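Local coordinates for protein U4/U6 snRNA-associated-splicing factor PRP24 (Saccharomyces cerevisiae, PDB 4N0T) that binds U6 snRNA through its RNA recognition motifs, helps anneal it to U4 snRNA and so recycles the spliceosome, at residues A[236-241]-A[252-257]. Residues are numbered along the deposited sequence; the frame is centred on the assembly and turned at random.
Sequences RALQMN and VSLADK. With nucleotides of chain B.
Val252 is the bump here, and the turn of chain from Ala237 to Asn241 is the hollow that takes it. The two methyls of Val252 split the work. CG1 lies 3.8 Å from Ala237 O. CG2 presses on the end of the 3-10 turn, 3.8 Å from Met240 CB. Beyond that CB the Met240 side chain bends away from the strand. Leu238 works the other way round, draping its CD2 methyl over the strand backbone, 3.6 Å from Ser253 C. Its second methyl, CD1, meets Leu254 CG at 4.1 Å, the two leucine side chains crossing at about a right angle. The 3-10 turn that follows the second helix of the third RRM packs here on the last long strand of the βαββαβ fold; Phe199 of the first helix and Ile180 of the neighbouring strand also touch Val252. With CG anti to its backbone N (chi1 -172°), Asn241 sets its amide against the backbone of Val252, where OD1 accepts from Val252 N at 2.9 Å, the donor nitrogen standing 28° out of the plane of the Asn241 amide carbonyl. Past the strand, the chain reads RNA of chain B: Asp256 OD1 takes the N1 hydrogen of G26 almost straight on, Lys257 N donates to O6 of the same base, and Asp256 N donates to N1 of A13 at 2.9 Å.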
ATOM      1  N   ARG A 236     -20.040  24.855   2.687  1.00 19.90           N
ATOM      2  CA  ARG A 236     -20.556  26.212   2.831  1.00 20.12           C
ATOM      3  C   ARG A 236     -19.521  27.131   3.475  1.00 22.64           C
ATOM      4  O   ARG A 236     -19.473  28.322   3.168  1.00 21.77           O
ATOM      5  CB  ARG A 236     -21.895  26.202   3.591  1.00 20.14           C
ATOM      6  CG  ARG A 236     -23.018  25.580   2.754  1.00 26.33           C
ATOM      7  CD  ARG A 236     -24.399  25.674   3.396  1.00 27.74           C
ATOM      8  NE  ARG A 236     -24.523  24.805   4.561  1.00 30.79           N
ATOM      9  CZ  ARG A 236     -24.463  25.238   5.813  1.00 25.51           C
ATOM     10  NH1 ARG A 236     -24.290  26.530   6.054  1.00 25.41           N
ATOM     11  NH2 ARG A 236     -24.576  24.384   6.818  1.00 28.18           N
ATOM     12  N   ALA A 237     -18.665  26.578   4.336  1.00 17.98           N
ATOM     13  CA  ALA A 237     -17.598  27.377   4.948  1.00 17.44           C
ATOM     14  C   ALA A 237     -16.596  27.904   3.902  1.00 16.01           C
ATOM     15  O   ALA A 237     -15.854  28.858   4.163  1.00 16.97           O
ATOM     16  CB  ALA A 237     -16.877  26.565   6.039  1.00 15.22           C
ATOM     17  N   LEU A 238     -16.587  27.301   2.712  1.00 16.44           N
ATOM     18  CA  LEU A 238     -15.702  27.766   1.645  1.00 20.00           C
ATOM     19  C   LEU A 238     -16.057  29.172   1.173  1.00 20.67           C
ATOM     20  O   LEU A 238     -15.240  29.852   0.539  1.00 19.00           O
ATOM     21  CB  LEU A 238     -15.707  26.791   0.465  1.00 18.29           C
ATOM     22  CG  LEU A 238     -15.260  25.368   0.776  1.00 20.94           C
ATOM     23  CD1 LEU A 238     -15.361  24.494  -0.471  1.00 24.32           C
ATOM     24  CD2 LEU A 238     -13.837  25.346   1.359  1.00 21.56           C
ATOM     25  N   GLN A 239     -17.263  29.631   1.496  1.00 23.11           N
ATOM     26  CA  GLN A 239     -17.646  31.009   1.174  1.00 25.09           C
ATOM     27  C   GLN A 239     -16.773  32.024   1.901  1.00 20.69           C
ATOM     28  O   GLN A 239     -16.735  33.200   1.531  1.00 21.51           O
ATOM     29  CB  GLN A 239     -19.103  31.266   1.557  1.00 27.76           C
ATOM     30  CG  GLN A 239     -20.136  30.481   0.772  1.00 30.62           C
ATOM     31  CD  GLN A 239     -21.516  30.641   1.382  1.00 37.96           C
ATOM     32  OE1 GLN A 239     -22.289  31.518   0.984  1.00 45.34           O
ATOM     33  NE2 GLN A 239     -21.823  29.814   2.378  1.00 35.23           N
ATOM     34  N   MET A 240     -16.085  31.577   2.950  1.00 18.29           N
ATOM     35  CA  MET A 240     -15.155  32.444   3.666  1.00 15.82           C
ATOM     36  C   MET A 240     -13.861  32.707   2.881  1.00 18.93           C
ATOM     37  O   MET A 240     -13.055  33.551   3.283  1.00 18.45           O
ATOM     38  CB  MET A 240     -14.826  31.864   5.050  1.00 17.06           C
ATOM     39  CG  MET A 240     -15.990  31.852   6.022  1.00 18.83           C
ATOM     40  SD  MET A 240     -16.242  33.497   6.716  1.00 22.53           S
ATOM     41  CE  MET A 240     -14.947  33.484   7.961  1.00 22.02           C
ATOM     42  N   ASN A 241     -13.655  31.982   1.780  1.00 18.58           N
ATOM     43  CA  ASN A 241     -12.491  32.210   0.911  1.00 20.71           C
ATOM     44  C   ASN A 241     -12.514  33.637   0.360  1.00 24.67           C
ATOM     45  O   ASN A 241     -13.556  34.106  -0.114  1.00 24.38           O
ATOM     46  CB  ASN A 241     -12.478  31.206  -0.244  1.00 22.55           C
ATOM     47  CG  ASN A 241     -11.200  31.267  -1.060  1.00 23.57           C
ATOM     48  OD1 ASN A 241     -10.094  31.328  -0.513  1.00 22.80           O
ATOM     49  ND2 ASN A 241     -11.349  31.262  -2.380  1.00 24.03           N
ATOM     50  N   VAL A 252      -9.619  29.996   2.013  1.00 17.14           N
ATOM     51  CA  VAL A 252     -10.268  28.834   2.596  1.00 14.58           C
ATOM     52  C   VAL A 252     -10.547  27.835   1.490  1.00 18.27           C
ATOM     53  O   VAL A 252     -11.123  28.178   0.452  1.00 20.62           O
ATOM     54  CB  VAL A 252     -11.608  29.208   3.289  1.00 14.40           C
ATOM     55  CG1 VAL A 252     -12.199  27.989   3.984  1.00 15.38           C
ATOM     56  CG2 VAL A 252     -11.399  30.348   4.288  1.00 16.41           C
ATOM     57  N   SER A 253     -10.141  26.593   1.714  1.00 16.87           N
ATOM     58  CA  SER A 253     -10.269  25.568   0.690  1.00 17.54           C
ATOM     59  C   SER A 253     -10.435  24.242   1.379  1.00 17.44           C
ATOM     60  O   SER A 253     -10.091  24.114   2.557  1.00 15.30           O
ATOM     61  CB  SER A 253      -9.007  25.545  -0.168  1.00 21.67           C
ATOM     62  OG  SER A 253      -7.872  25.218   0.621  1.00 23.82           O
ATOM     63  N   LEU A 254     -10.949  23.244   0.652  1.00 17.00           N
ATOM     64  CA  LEU A 254     -10.920  21.877   1.149  1.00 16.71           C
ATOM     65  C   LEU A 254      -9.479  21.382   1.174  1.00 16.35           C
ATOM     66  O   LEU A 254      -8.746  21.526   0.187  1.00 18.62           O
ATOM     67  CB  LEU A 254     -11.747  20.939   0.271  1.00 21.65           C
ATOM     68  CG  LEU A 254     -13.265  21.060   0.307  1.00 22.92           C
ATOM     69  CD1 LEU A 254     -13.875  19.943  -0.530  1.00 26.65           C
ATOM     70  CD2 LEU A 254     -13.773  20.969   1.723  1.00 22.98           C
ATOM     71  N   ALA A 255      -9.075  20.788   2.291  1.00 15.09           N
ATOM     72  CA  ALA A 255      -7.705  20.292   2.421  1.00 16.02           C
ATOM     73  C   ALA A 255      -7.478  19.190   1.408  1.00 14.14           C
ATOM     74  O   ALA A 255      -8.334  18.323   1.238  1.00 16.52           O
ATOM     75  CB  ALA A 255      -7.457  19.756   3.804  1.00 14.70           C
ATOM     76  N   ASP A 256      -6.327  19.223   0.744  1.00 13.65           N
ATOM     77  CA  ASP A 256      -5.974  18.138  -0.160  1.00 15.46           C
ATOM     78  C   ASP A 256      -5.489  16.944   0.651  1.00 15.54           C
ATOM     79  O   ASP A 256      -5.069  17.089   1.799  1.00 15.24           O
ATOM     80  CB  ASP A 256      -4.880  18.590  -1.131  1.00 16.54           C
ATOM     81  CG  ASP A 256      -5.355  19.663  -2.079  1.00 19.44           C
ATOM     82  OD1 ASP A 256      -6.423  19.487  -2.708  1.00 18.73           O
ATOM     83  OD2 ASP A 256      -4.662  20.694  -2.184  1.00 22.57           O
ATOM     84  N   LYS A 257      -5.536  15.760   0.045  1.00 17.11           N
ATOM     85  CA  LYS A 257      -5.052  14.544   0.694  1.00 16.86           C
ATOM     86  C   LYS A 257      -3.598  14.245   0.334  1.00 16.56           C
ATOM     87  O   LYS A 257      -3.076  14.750  -0.671  1.00 16.91           O
ATOM     88  CB  LYS A 257      -5.961  13.365   0.314  1.00 20.02           C
ATOM     89  CG  LYS A 257      -7.427  13.595   0.752  1.00 24.54           C
ATOM     90  CD  LYS A 257      -8.444  12.969  -0.203  1.00 34.09           C
ATOM     91  CE  LYS A 257      -8.768  13.901  -1.347  1.00 31.17           C
ATOM     92  NZ  LYS A 257     -10.055  13.603  -2.010  1.00 34.77           N
TER
ATOM     93  P     G B  26     -10.340   9.915  -6.546  1.00 20.43           P
ATOM     94  OP1   G B  26     -10.754  10.794  -5.444  1.00 23.17           O
ATOM     95  OP2   G B  26     -11.229   8.840  -7.051  1.00 21.13           O
ATOM     96  O5'   G B  26      -9.931  10.764  -7.823  1.00 20.91           O
ATOM     97  C5'   G B  26     -10.886  11.546  -8.531  1.00 23.00           C
ATOM     98  C4'   G B  26     -10.242  12.808  -9.033  1.00 20.25           C
ATOM     99  O4'   G B  26      -9.945  13.655  -7.886  1.00 17.74           O
ATOM    100  C3'   G B  26      -8.911  12.593  -9.765  1.00 21.04           C
ATOM    101  O3'   G B  26      -8.752  13.592 -10.774  1.00 26.48           O
ATOM    102  C2'   G B  26      -7.889  12.837  -8.660  1.00 14.29           C
ATOM    103  O2'   G B  26      -6.609  13.214  -9.116  1.00 17.69           O
ATOM    104  C1'   G B  26      -8.565  13.964  -7.879  1.00 13.69           C
ATOM    105  N9    G B  26      -8.093  14.082  -6.498  1.00 16.40           N
ATOM    106  C8    G B  26      -7.809  13.057  -5.623  1.00 19.92           C
ATOM    107  N7    G B  26      -7.361  13.504  -4.482  1.00 19.09           N
ATOM    108  C5    G B  26      -7.350  14.883  -4.616  1.00 16.80           C
ATOM    109  C6    G B  26      -6.965  15.882  -3.695  1.00 19.31           C
ATOM    110  O6    G B  26      -6.545  15.732  -2.545  1.00 22.31           O
ATOM    111  N1    G B  26      -7.093  17.152  -4.220  1.00 20.73           N
ATOM    112  C2    G B  26      -7.559  17.414  -5.482  1.00 18.10           C
ATOM    113  N2    G B  26      -7.622  18.712  -5.822  1.00 19.52           N
ATOM    114  N3    G B  26      -7.924  16.496  -6.359  1.00 18.59           N
ATOM    115  C4    G B  26      -7.787  15.252  -5.858  1.00 16.81           C
ATOM    116  P     A B  13       4.331  22.315   8.191  1.00 23.81           P
ATOM    117  OP1   A B  13       4.774  21.411   9.299  1.00 26.27           O
ATOM    118  OP2   A B  13       4.795  22.147   6.791  1.00 20.37           O
ATOM    119  O5'   A B  13       2.744  22.285   8.227  1.00 24.39           O
ATOM    120  C5'   A B  13       1.989  22.448   7.038  1.00 23.02           C
ATOM    121  C4'   A B  13       1.097  21.255   6.831  1.00 19.71           C
ATOM    122  O4'   A B  13       0.071  21.582   5.856  1.00 19.01           O
ATOM    123  C3'   A B  13       1.792  19.999   6.303  1.00 18.89           C
ATOM    124  O3'   A B  13       1.105  18.862   6.831  1.00 21.00           O
ATOM    125  C2'   A B  13       1.503  20.082   4.809  1.00 19.21           C
ATOM    126  O2'   A B  13       1.604  18.854   4.121  1.00 19.43           O
ATOM    127  C1'   A B  13       0.073  20.594   4.845  1.00 18.33           C
ATOM    128  N9    A B  13      -0.449  21.195   3.622  1.00 17.06           N
ATOM    129  C8    A B  13       0.052  22.211   2.850  1.00 20.39           C
ATOM    130  N7    A B  13      -0.736  22.529   1.854  1.00 20.04           N
ATOM    131  C5    A B  13      -1.827  21.683   1.994  1.00 17.30           C
ATOM    132  C6    A B  13      -3.004  21.524   1.253  1.00 20.81           C
ATOM    133  N6    A B  13      -3.298  22.252   0.170  1.00 23.14           N
ATOM    134  N1    A B  13      -3.888  20.595   1.677  1.00 17.83           N
ATOM    135  C2    A B  13      -3.603  19.874   2.759  1.00 14.82           C
ATOM    136  N3    A B  13      -2.525  19.925   3.535  1.00 16.14           N
ATOM    137  C4    A B  13      -1.668  20.862   3.088  1.00 16.81           C
TER